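Local coordinates for protein transcriptional regulator, LysR family (Vibrio cholerae, PDB 3SZP) that activates virulence genes as a LysR-type transcriptional regulator, probably by binding DNA through its winged helix-turn-helix domain, and responds to oxygen and pH, at residues R10-N15 against R46-H51; N111-K116 against I120-M125; I163-P168 against V239-F244. All blocks are in the same frame, centred on the assembly; numbering follows the deposited sequence.

Contact 1 (R10-N15 against R46-H51)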
loop_
_atom_site.group_PDB
_atom_site.type_symbol
_atom_site.label_atom_id
_atom_site.label_comp_id
_atom_site.label_asym_id
_atom_site.label_seq_id
_atom_site.Cartn_x
_atom_site.Cartn_y
_atom_site.Cartn_z
ATOM N N ARG A 10 -6.928 5.440 20.443
ATOM C CA ARG A 10 -5.673 5.910 21.011
ATOM C C ARG A 10 -4.572 4.841 20.961
ATOM O O ARG A 10 -3.432 5.143 20.604
ATOM C CB ARG A 10 -5.878 6.375 22.451
ATOM C CG ARG A 10 -4.578 6.732 23.171
ATOM C CD ARG A 10 -4.817 7.095 24.633
ATOM N NE ARG A 10 -5.225 5.950 25.448
ATOM C CZ ARG A 10 -4.401 5.244 26.226
ATOM N NH1 ARG A 10 -3.108 5.540 26.283
ATOM N NH2 ARG A 10 -4.868 4.226 26.943
ATOM N N LEU A 11 -4.909 3.598 21.317
ATOM C CA LEU A 11 -3.915 2.527 21.379
ATOM C C LEU A 11 -3.417 2.169 19.986
ATOM O O LEU A 11 -2.245 1.829 19.794
ATOM C CB LEU A 11 -4.486 1.269 22.050
ATOM C CG LEU A 11 -4.899 1.302 23.521
ATOM C CD1 LEU A 11 -5.357 -0.089 23.972
ATOM C CD2 LEU A 11 -3.770 1.803 24.406
ATOM N N VAL A 12 -4.328 2.215 19.020
ATOM C CA VAL A 12 -3.964 1.946 17.638
ATOM C C VAL A 12 -2.921 2.960 17.165
ATOM O O VAL A 12 -1.947 2.596 16.521
ATOM C CB VAL A 12 -5.198 1.973 16.725
ATOM C CG1 VAL A 12 -4.785 2.139 15.269
ATOM C CG2 VAL A 12 -6.052 0.694 16.933
ATOM N N VAL A 13 -3.127 4.227 17.505
ATOM C CA VAL A 13 -2.192 5.275 17.112
ATOM C C VAL A 13 -0.834 5.052 17.764
ATOM O O VAL A 13 0.197 5.180 17.118
ATOM C CB VAL A 13 -2.717 6.687 17.493
ATOM C CG1 VAL A 13 -1.685 7.751 17.156
ATOM C CG2 VAL A 13 -4.020 6.975 16.784
ATOM N N GLU A 14 -0.839 4.702 19.045
ATOM C CA GLU A 14 0.404 4.469 19.767
ATOM C C GLU A 14 1.211 3.300 19.211
ATOM O O GLU A 14 2.434 3.378 19.100
ATOM C CB GLU A 14 0.122 4.259 21.247
ATOM C CG GLU A 14 -0.330 5.522 21.934
ATOM C CD GLU A 14 -0.746 5.278 23.363
ATOM O OE1 GLU A 14 -0.675 4.104 23.821
ATOM O OE2 GLU A 14 -1.147 6.268 24.030
ATOM N N ASN A 15 0.525 2.217 18.863
ATOM C CA ASN A 15 1.194 1.042 18.310
ATOM C C ASN A 15 1.524 1.190 16.822
ATOM O O ASN A 15 2.516 0.642 16.331
ATOM C CB ASN A 15 0.365 -0.217 18.564
ATOM C CG ASN A 15 0.222 -0.529 20.043
ATOM O OD1 ASN A 15 1.207 -0.816 20.729
ATOM N ND2 ASN A 15 -1.006 -0.489 20.541
ATOM N N ARG A 46 -14.318 10.634 9.951
ATOM C CA ARG A 46 -13.225 9.730 9.636
ATOM C C ARG A 46 -12.034 10.143 10.488
ATOM O O ARG A 46 -11.637 11.301 10.492
ATOM C CB ARG A 46 -12.885 9.817 8.143
ATOM C CG ARG A 46 -11.870 8.805 7.618
ATOM C CD ARG A 46 -11.739 8.967 6.094
ATOM N NE ARG A 46 -10.680 8.144 5.528
ATOM C CZ ARG A 46 -10.800 6.848 5.217
ATOM N NH1 ARG A 46 -11.950 6.202 5.417
ATOM N NH2 ARG A 46 -9.761 6.193 4.702
ATOM N N LEU A 47 -11.470 9.192 11.214
ATOM C CA LEU A 47 -10.352 9.473 12.123
ATOM C C LEU A 47 -8.998 9.000 11.599
ATOM O O LEU A 47 -7.978 9.594 11.917
ATOM C CB LEU A 47 -10.591 8.849 13.503
ATOM C CG LEU A 47 -11.758 9.430 14.296
ATOM C CD1 LEU A 47 -11.891 8.678 15.596
ATOM C CD2 LEU A 47 -11.573 10.930 14.555
ATOM N N LEU A 48 -8.997 7.916 10.827
ATOM C CA LEU A 48 -7.772 7.255 10.386
ATOM C C LEU A 48 -7.826 6.979 8.907
ATOM O O LEU A 48 -8.880 6.654 8.365
ATOM C CB LEU A 48 -7.617 5.891 11.059
ATOM C CG LEU A 48 -7.387 5.824 12.562
ATOM C CD1 LEU A 48 -7.477 4.383 13.054
ATOM C CD2 LEU A 48 -6.025 6.420 12.886
ATOM N N ASN A 49 -6.671 7.078 8.264
ATOM C CA ASN A 49 -6.501 6.573 6.920
ATOM C C ASN A 49 -5.716 5.265 6.939
ATOM O O ASN A 49 -4.758 5.107 7.703
ATOM C CB ASN A 49 -5.792 7.611 6.046
ATOM C CG ASN A 49 -6.669 8.814 5.742
ATOM O OD1 ASN A 49 -7.822 8.671 5.313
ATOM N ND2 ASN A 49 -6.130 10.012 5.970
ATOM N N ARG A 50 -6.141 4.324 6.104
ATOM C CA ARG A 50 -5.425 3.070 5.939
ATOM C C ARG A 50 -5.047 2.889 4.479
ATOM O O ARG A 50 -5.866 2.474 3.660
ATOM C CB ARG A 50 -6.274 1.890 6.415
ATOM C CG ARG A 50 -6.329 1.721 7.927
ATOM C CD ARG A 50 -7.680 1.169 8.361
ATOM N NE ARG A 50 -8.758 2.105 8.050
ATOM C CZ ARG A 50 -10.052 1.818 8.144
ATOM N NH1 ARG A 50 -10.439 0.613 8.541
ATOM N NH2 ARG A 50 -10.957 2.738 7.838
ATOM N N HIS A 51 -3.809 3.233 4.151
ATOM C CA HIS A 51 -3.273 2.960 2.831
ATOM C C HIS A 51 -2.079 2.026 2.999
ATOM O O HIS A 51 -1.273 2.206 3.918
ATOM C CB HIS A 51 -2.865 4.266 2.138
ATOM C CG HIS A 51 -2.306 4.076 0.763
ATOM N ND1 HIS A 51 -1.022 4.453 0.424
ATOM C CD2 HIS A 51 -2.852 3.557 -0.363
ATOM C CE1 HIS A 51 -0.802 4.171 -0.847
ATOM N NE2 HIS A 51 -1.897 3.628 -1.350
#
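Two guanidinium groups lie to either end of the small apolar meeting of Val12 and Val13 with Leu48. Leu48 O lies 3.5 Å above one face of the Arg46 guanidinium, nearer its rim than its middle. Asn49 OD1 sits at its edge, in plane, and takes NE and NH2 side-on. The bond from Arg46 NE to Asn49 OD1 is 2.9 Å, with an N-H...O angle of 155°. The Arg10 group has Leu11 CD2 over one face, and its NH1 makes a 3.1 Å salt bridge to Glu14 OE2, weak as a hydrogen bond.

Across the contact, Val12 CG1 touches Leu48 CD1 at 4.1 Å, and the two side chains cross obliquely. With CG1 turned opposite its backbone N (chi1 162°), Val12 presents that methyl to Leu48. Val13 CG2 approaches the other branch, Leu48 CD2, more loosely at 4.4 Å.

This is the winged helix-turn-helix domain. Helix 3-15 packs against strand 48-51, which pairs antiparallel with strand 54-57 to form the wing. Leu55 touches both Val12 and Leu48. Ile32 and Ile36 of helix 29-43 reach Val12 and Leu48 respectively, while Val13 also meets Tyr65 of helix 59-83. Glu40 OE2 accepts the backbone N-H groups of both Leu47 and Leu48.

Contact 2 (N111-K116 against I120-M125)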
loop_
_atom_site.group_PDB
_atom_site.type_symbol
_atom_site.label_atom_id
_atom_site.label_comp_id
_atom_site.label_asym_id
_atom_site.label_seq_id
_atom_site.Cartn_x
_atom_site.Cartn_y
_atom_site.Cartn_z
ATOM N N ASN A 111 -1.355 -24.905 35.476
ATOM C CA ASN A 111 -2.630 -25.529 35.804
ATOM C C ASN A 111 -2.745 -25.816 37.308
ATOM O O ASN A 111 -3.764 -25.514 37.934
ATOM C CB ASN A 111 -2.849 -26.794 34.967
ATOM C CG ASN A 111 -3.166 -26.467 33.515
ATOM O OD1 ASN A 111 -3.629 -25.378 33.227
ATOM N ND2 ASN A 111 -2.915 -27.404 32.603
ATOM N N ALA A 112 -1.678 -26.369 37.874
ATOM C CA ALA A 112 -1.672 -26.750 39.282
ATOM C C ALA A 112 -1.842 -25.494 40.094
ATOM O O ALA A 112 -2.459 -25.512 41.142
ATOM C CB ALA A 112 -0.362 -27.429 39.644
ATOM N N PHE A 113 -1.294 -24.389 39.601
ATOM C CA PHE A 113 -1.403 -23.142 40.348
ATOM C C PHE A 113 -2.838 -22.640 40.339
ATOM O O PHE A 113 -3.375 -22.270 41.369
ATOM C CB PHE A 113 -0.472 -22.062 39.805
ATOM C CG PHE A 113 -0.703 -20.719 40.422
ATOM C CD1 PHE A 113 -0.102 -20.385 41.630
ATOM C CD2 PHE A 113 -1.557 -19.804 39.828
ATOM C CE1 PHE A 113 -0.316 -19.143 42.212
ATOM C CE2 PHE A 113 -1.783 -18.561 40.411
ATOM C CZ PHE A 113 -1.156 -18.229 41.600
ATOM N N MET A 114 -3.455 -22.625 39.169
ATOM C CA MET A 114 -4.843 -22.181 39.066
ATOM C C MET A 114 -5.762 -23.069 39.885
ATOM O O MET A 114 -6.700 -22.575 40.515
ATOM C CB MET A 114 -5.303 -22.127 37.608
ATOM C CG MET A 114 -4.764 -20.896 36.886
ATOM S SD MET A 114 -5.218 -20.820 35.149
ATOM C CE MET A 114 -4.182 -22.110 34.460
ATOM N N GLU A 115 -5.489 -24.374 39.873
ATOM C CA GLU A 115 -6.284 -25.302 40.668
ATOM C C GLU A 115 -6.235 -24.945 42.155
ATOM O O GLU A 115 -7.264 -24.893 42.819
ATOM C CB GLU A 115 -5.884 -26.767 40.444
ATOM C CG GLU A 115 -6.596 -27.716 41.422
ATOM C CD GLU A 115 -6.700 -29.145 40.915
ATOM O OE1 GLU A 115 -6.108 -29.458 39.855
ATOM O OE2 GLU A 115 -7.384 -29.963 41.576
ATOM N N LYS A 116 -5.037 -24.668 42.653
ATOM C CA LYS A 116 -4.844 -24.280 44.041
ATOM C C LYS A 116 -5.428 -22.907 44.360
ATOM O O LYS A 116 -5.935 -22.685 45.451
ATOM C CB LYS A 116 -3.356 -24.287 44.384
ATOM C CG LYS A 116 -3.063 -24.066 45.859
ATOM C CD LYS A 116 -1.576 -24.169 46.133
ATOM C CE LYS A 116 -1.285 -24.393 47.612
ATOM N NZ LYS A 116 0.167 -24.727 47.817
ATOM N N ILE A 120 -7.430 -16.444 41.659
ATOM C CA ILE A 120 -6.360 -15.784 40.925
ATOM C C ILE A 120 -6.459 -16.139 39.442
ATOM O O ILE A 120 -6.439 -17.317 39.078
ATOM C CB ILE A 120 -4.975 -16.185 41.455
ATOM C CG1 ILE A 120 -4.748 -15.584 42.841
ATOM C CG2 ILE A 120 -3.894 -15.742 40.476
ATOM C CD1 ILE A 120 -3.435 -15.960 43.444
ATOM N N HIS A 121 -6.579 -15.129 38.592
ATOM C CA HIS A 121 -6.743 -15.379 37.165
ATOM C C HIS A 121 -5.483 -15.099 36.356
ATOM O O HIS A 121 -4.764 -14.128 36.598
ATOM C CB HIS A 121 -7.939 -14.615 36.613
ATOM C CG HIS A 121 -9.236 -14.984 37.267
ATOM N ND1 HIS A 121 -9.364 -16.074 38.105
ATOM C CD2 HIS A 121 -10.457 -14.396 37.226
ATOM C CE1 HIS A 121 -10.610 -16.154 38.538
ATOM N NE2 HIS A 121 -11.292 -15.145 38.021
ATOM N N ILE A 122 -5.211 -15.970 35.396
ATOM C CA ILE A 122 -3.994 -15.847 34.605
ATOM C C ILE A 122 -4.270 -15.373 33.193
ATOM O O ILE A 122 -5.085 -15.956 32.474
ATOM C CB ILE A 122 -3.207 -17.161 34.531
ATOM C CG1 ILE A 122 -2.694 -17.545 35.918
ATOM C CG2 ILE A 122 -2.038 -17.018 33.549
ATOM C CD1 ILE A 122 -1.741 -18.754 35.909
ATOM N N GLU A 123 -3.594 -14.291 32.823
ATOM C CA GLU A 123 -3.492 -13.871 31.434
ATOM C C GLU A 123 -2.085 -14.247 30.943
ATOM O O GLU A 123 -1.082 -13.754 31.457
ATOM C CB GLU A 123 -3.742 -12.370 31.286
ATOM C CG GLU A 123 -3.801 -11.932 29.842
ATOM C CD GLU A 123 -3.808 -10.434 29.675
ATOM O OE1 GLU A 123 -4.405 -9.729 30.511
ATOM O OE2 GLU A 123 -3.205 -9.954 28.692
ATOM N N LEU A 124 -2.030 -15.144 29.964
ATOM C CA LEU A 124 -0.768 -15.682 29.465
ATOM C C LEU A 124 -0.538 -15.302 27.993
ATOM O O LEU A 124 -1.347 -15.622 27.124
ATOM C CB LEU A 124 -0.759 -17.202 29.621
ATOM C CG LEU A 124 0.438 -17.996 29.079
ATOM C CD1 LEU A 124 1.721 -17.630 29.824
ATOM C CD2 LEU A 124 0.177 -19.488 29.185
ATOM N N MET A 125 0.560 -14.601 27.737
ATOM C CA MET A 125 0.957 -14.234 26.385
ATOM C C MET A 125 2.221 -14.986 25.968
ATOM O O MET A 125 3.249 -14.908 26.631
ATOM C CB MET A 125 1.198 -12.730 26.292
ATOM C CG MET A 125 1.881 -12.298 25.008
ATOM S SD MET A 125 0.727 -12.138 23.623
ATOM C CE MET A 125 -0.329 -10.797 24.211
#
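Phe113 and Met114, which pack on Ile120 and Ile122, belong to a helical turn closed by a 2.8 Å backbone bond from Glu115 N to Asn111 O. The contact lies inside a beta-alpha-beta unit. Strand 91-98, helix 102-116 and strand 120-127 follow one another, and the two strands are parallel neighbours in the sheet. The helix segment runs roughly antiparallel to the strand segment, at 151°, with the axes 8.6 Å apart at closest.

Phe113 points toward the strand with its ring anti to the backbone N (chi1 172°). Ile120 CG2 comes in at the ring edge, near its plane, 3.5 Å from Phe113 CE2. The ethyl branch of Ile120 also reaches the ring, with CD1 3.7 Å from Phe113 CZ. Ile122 sends CD1 to both helix residues. It lies obliquely to the ring, 4.1 Å from Phe113 CD2.

The contact is buried. Phe281 and Phe284 of helix 276-287 meet the Phe113 ring edge-to-face, and Ile93 and Ile95 of strand 91-98 touch Ile120 and Ile122 respectively. Residues 122-124 also pair in parallel with a strand of the fourth subunit, whose Arg214 donates from NH2 to Met114 O. Met114 crosses Ile122 at about a right angle, its CG 3.8 Å from Ile122 CD1 and its SD 4.1 Å from the same methyl.

Contact 3 (I163-P168 against V239-F244)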
loop_
_atom_site.group_PDB
_atom_site.type_symbol
_atom_site.label_atom_id
_atom_site.label_comp_id
_atom_site.label_asym_id
_atom_site.label_seq_id
_atom_site.Cartn_x
_atom_site.Cartn_y
_atom_site.Cartn_z
ATOM N N ILE A 163 18.410 -32.263 21.107
ATOM C CA ILE A 163 19.010 -33.449 20.507
ATOM C C ILE A 163 18.535 -33.673 19.065
ATOM O O ILE A 163 17.500 -33.154 18.664
ATOM C CB ILE A 163 18.724 -34.703 21.355
ATOM C CG1 ILE A 163 17.240 -35.041 21.310
ATOM C CG2 ILE A 163 19.170 -34.488 22.819
ATOM C CD1 ILE A 163 16.933 -36.487 21.786
ATOM N N LEU A 164 19.286 -34.463 18.302
ATOM C CA LEU A 164 18.940 -34.735 16.912
ATOM C C LEU A 164 18.134 -36.023 16.800
ATOM O O LEU A 164 18.480 -37.038 17.416
ATOM C CB LEU A 164 20.200 -34.818 16.058
ATOM C CG LEU A 164 21.041 -33.541 16.081
ATOM C CD1 LEU A 164 22.546 -33.850 16.005
ATOM C CD2 LEU A 164 20.613 -32.588 14.970
ATOM N N VAL A 165 17.059 -35.976 16.013
ATOM C CA VAL A 165 16.194 -37.132 15.842
ATOM C C VAL A 165 15.660 -37.257 14.430
ATOM O O VAL A 165 15.507 -36.250 13.715
ATOM C CB VAL A 165 14.992 -37.109 16.823
ATOM C CG1 VAL A 165 15.465 -37.344 18.264
ATOM C CG2 VAL A 165 14.188 -35.809 16.687
ATOM N N ALA A 166 15.364 -38.489 14.043
ATOM C CA ALA A 166 14.693 -38.787 12.781
ATOM C C ALA A 166 13.737 -39.960 12.989
ATOM O O ALA A 166 13.835 -40.690 13.992
ATOM C CB ALA A 166 15.703 -39.126 11.710
ATOM N N SER A 167 12.824 -40.163 12.042
ATOM C CA SER A 167 11.930 -41.315 12.132
ATOM C C SER A 167 12.653 -42.550 11.585
ATOM O O SER A 167 13.517 -42.437 10.710
ATOM C CB SER A 167 10.613 -41.068 11.383
ATOM O OG SER A 167 10.684 -41.511 10.038
ATOM N N PRO A 168 12.318 -43.733 12.110
ATOM C CA PRO A 168 12.889 -44.958 11.528
ATOM C C PRO A 168 12.618 -45.028 10.014
ATOM O O PRO A 168 13.493 -45.442 9.248
ATOM C CB PRO A 168 12.134 -46.081 12.241
ATOM C CG PRO A 168 11.664 -45.476 13.536
ATOM C CD PRO A 168 11.434 -43.997 13.255
ATOM N N VAL A 239 12.720 -32.491 26.111
ATOM C CA VAL A 239 11.403 -32.439 26.740
ATOM C C VAL A 239 10.231 -32.541 25.750
ATOM O O VAL A 239 9.204 -33.164 26.062
ATOM C CB VAL A 239 11.253 -31.158 27.605
ATOM C CG1 VAL A 239 11.163 -29.921 26.738
ATOM C CG2 VAL A 239 10.041 -31.257 28.524
ATOM N N MET A 240 10.391 -31.930 24.572
ATOM C CA MET A 240 9.360 -31.947 23.534
ATOM C C MET A 240 9.294 -33.319 22.857
ATOM O O MET A 240 8.472 -33.525 21.973
ATOM C CB MET A 240 9.607 -30.846 22.467
ATOM C CG MET A 240 9.200 -29.400 22.859
ATOM S SD MET A 240 9.555 -28.085 21.599
ATOM C CE MET A 240 8.002 -27.178 21.605
ATOM N N LEU A 241 10.135 -34.261 23.287
ATOM C CA LEU A 241 10.363 -35.491 22.520
ATOM C C LEU A 241 10.267 -36.826 23.252
ATOM O O LEU A 241 10.320 -37.878 22.597
ATOM C CB LEU A 241 11.759 -35.465 21.892
ATOM C CG LEU A 241 12.185 -34.455 20.828
ATOM C CD1 LEU A 241 13.698 -34.532 20.659
ATOM C CD2 LEU A 241 11.487 -34.727 19.521
ATOM N N ARG A 242 10.170 -36.833 24.578
ATOM C CA ARG A 242 10.290 -38.119 25.267
ATOM C C ARG A 242 9.170 -39.110 24.890
ATOM O O ARG A 242 9.416 -40.317 24.748
ATOM C CB ARG A 242 10.503 -37.971 26.798
ATOM C CG ARG A 242 9.365 -37.320 27.615
ATOM C CD ARG A 242 9.438 -37.740 29.114
ATOM N NE ARG A 242 8.674 -36.843 29.988
ATOM C CZ ARG A 242 8.837 -36.752 31.306
ATOM N NH1 ARG A 242 9.739 -37.505 31.919
ATOM N NH2 ARG A 242 8.096 -35.907 32.018
ATOM N N GLU A 243 7.959 -38.591 24.690
ATOM C CA GLU A 243 6.826 -39.410 24.242
ATOM C C GLU A 243 7.252 -40.248 23.056
ATOM O O GLU A 243 7.151 -41.478 23.073
ATOM C CB GLU A 243 5.629 -38.535 23.840
ATOM C CG GLU A 243 4.370 -39.346 23.481
ATOM C CD GLU A 243 3.197 -38.493 22.992
ATOM O OE1 GLU A 243 3.243 -37.251 23.143
ATOM O OE2 GLU A 243 2.220 -39.074 22.459
ATOM N N PHE A 244 7.764 -39.558 22.038
ATOM C CA PHE A 244 8.125 -40.170 20.770
ATOM C C PHE A 244 9.420 -40.958 20.834
ATOM O O PHE A 244 9.606 -41.909 20.085
ATOM C CB PHE A 244 8.191 -39.079 19.696
ATOM C CG PHE A 244 7.071 -38.089 19.811
ATOM C CD1 PHE A 244 5.772 -38.461 19.489
ATOM C CD2 PHE A 244 7.297 -36.817 20.286
ATOM C CE1 PHE A 244 4.730 -37.567 19.616
ATOM C CE2 PHE A 244 6.254 -35.911 20.415
ATOM C CZ PHE A 244 4.972 -36.286 20.085
#
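Leu241 sends its two methyls to two residues of the strand. Its CD1 lies 3.6 Å from Ile163 CG1, and it is also 3.9 Å from Ile163 CD1. The Leu241 and Ile163 side chains slide past each other in opposite directions, so the leucine methyl lies along the ethyl branch of the isoleucine. Val165 instead meets Leu241 tip to tip. Val165 CG2 is 4.1 Å from Leu241 CD2, and Val165 CG1 is equally far from Leu241 CD1.

Ile163 reaches the leucine although its CB does not point there. Its CG1 lies between the backbone N and the carbonyl carbon (chi1 68°), and the ethyl branch then runs on to Leu241. Leu241 does point at the strand, with CG anti to its carbonyl carbon (chi1 -65°). All three residues are buried.

The contact lies in the LysR substrate-binding domain, which is related to the periplasmic binding proteins. It joins the end of the long strand 153-166 to the turn that leads into helix 242-246, where Leu241 is the N-cap residue. Strand 233-237, the antiparallel neighbour of strand 153-166, bonds through its backbone to Ile163 at Met236 and to Val165 at Thr234.

Met236, Leu250 and Arg224 also touch Leu241, Cys227 of helix 220-228 packs on Val165, and Arg224 makes a cation-pi contact with Phe244. The Phe244 ring has Glu243 CB over the centre of one face, 4.1 Å above the plane, and Met240 O at its edge. At the far end of the strand segment, Ser167 OG accepts from Tyr170 N and so caps helix 168-173.

In the fold
The three contacts follow one another along the chain, each closing before the next opens. Contact 1 lies in the N-terminal DNA-binding domain. Contacts 2 and 3 both lie in the substrate-binding domain and reach the same mixed sheet, contact 2 through strand 120-127 and contact 3 through strand 153-166. Their centres are about 29 Å apart. The centre of contact 1 is about 34 Å from that of contact 2 and about 46 Å from that of contact 3, which is on the opposite side of the chain's centre. None touch. The chain is thus extended, with the winged domain well separated from contact 3. Contacts 1 and 2 lie near other subunits; no other chain of the assembly touches contact 3.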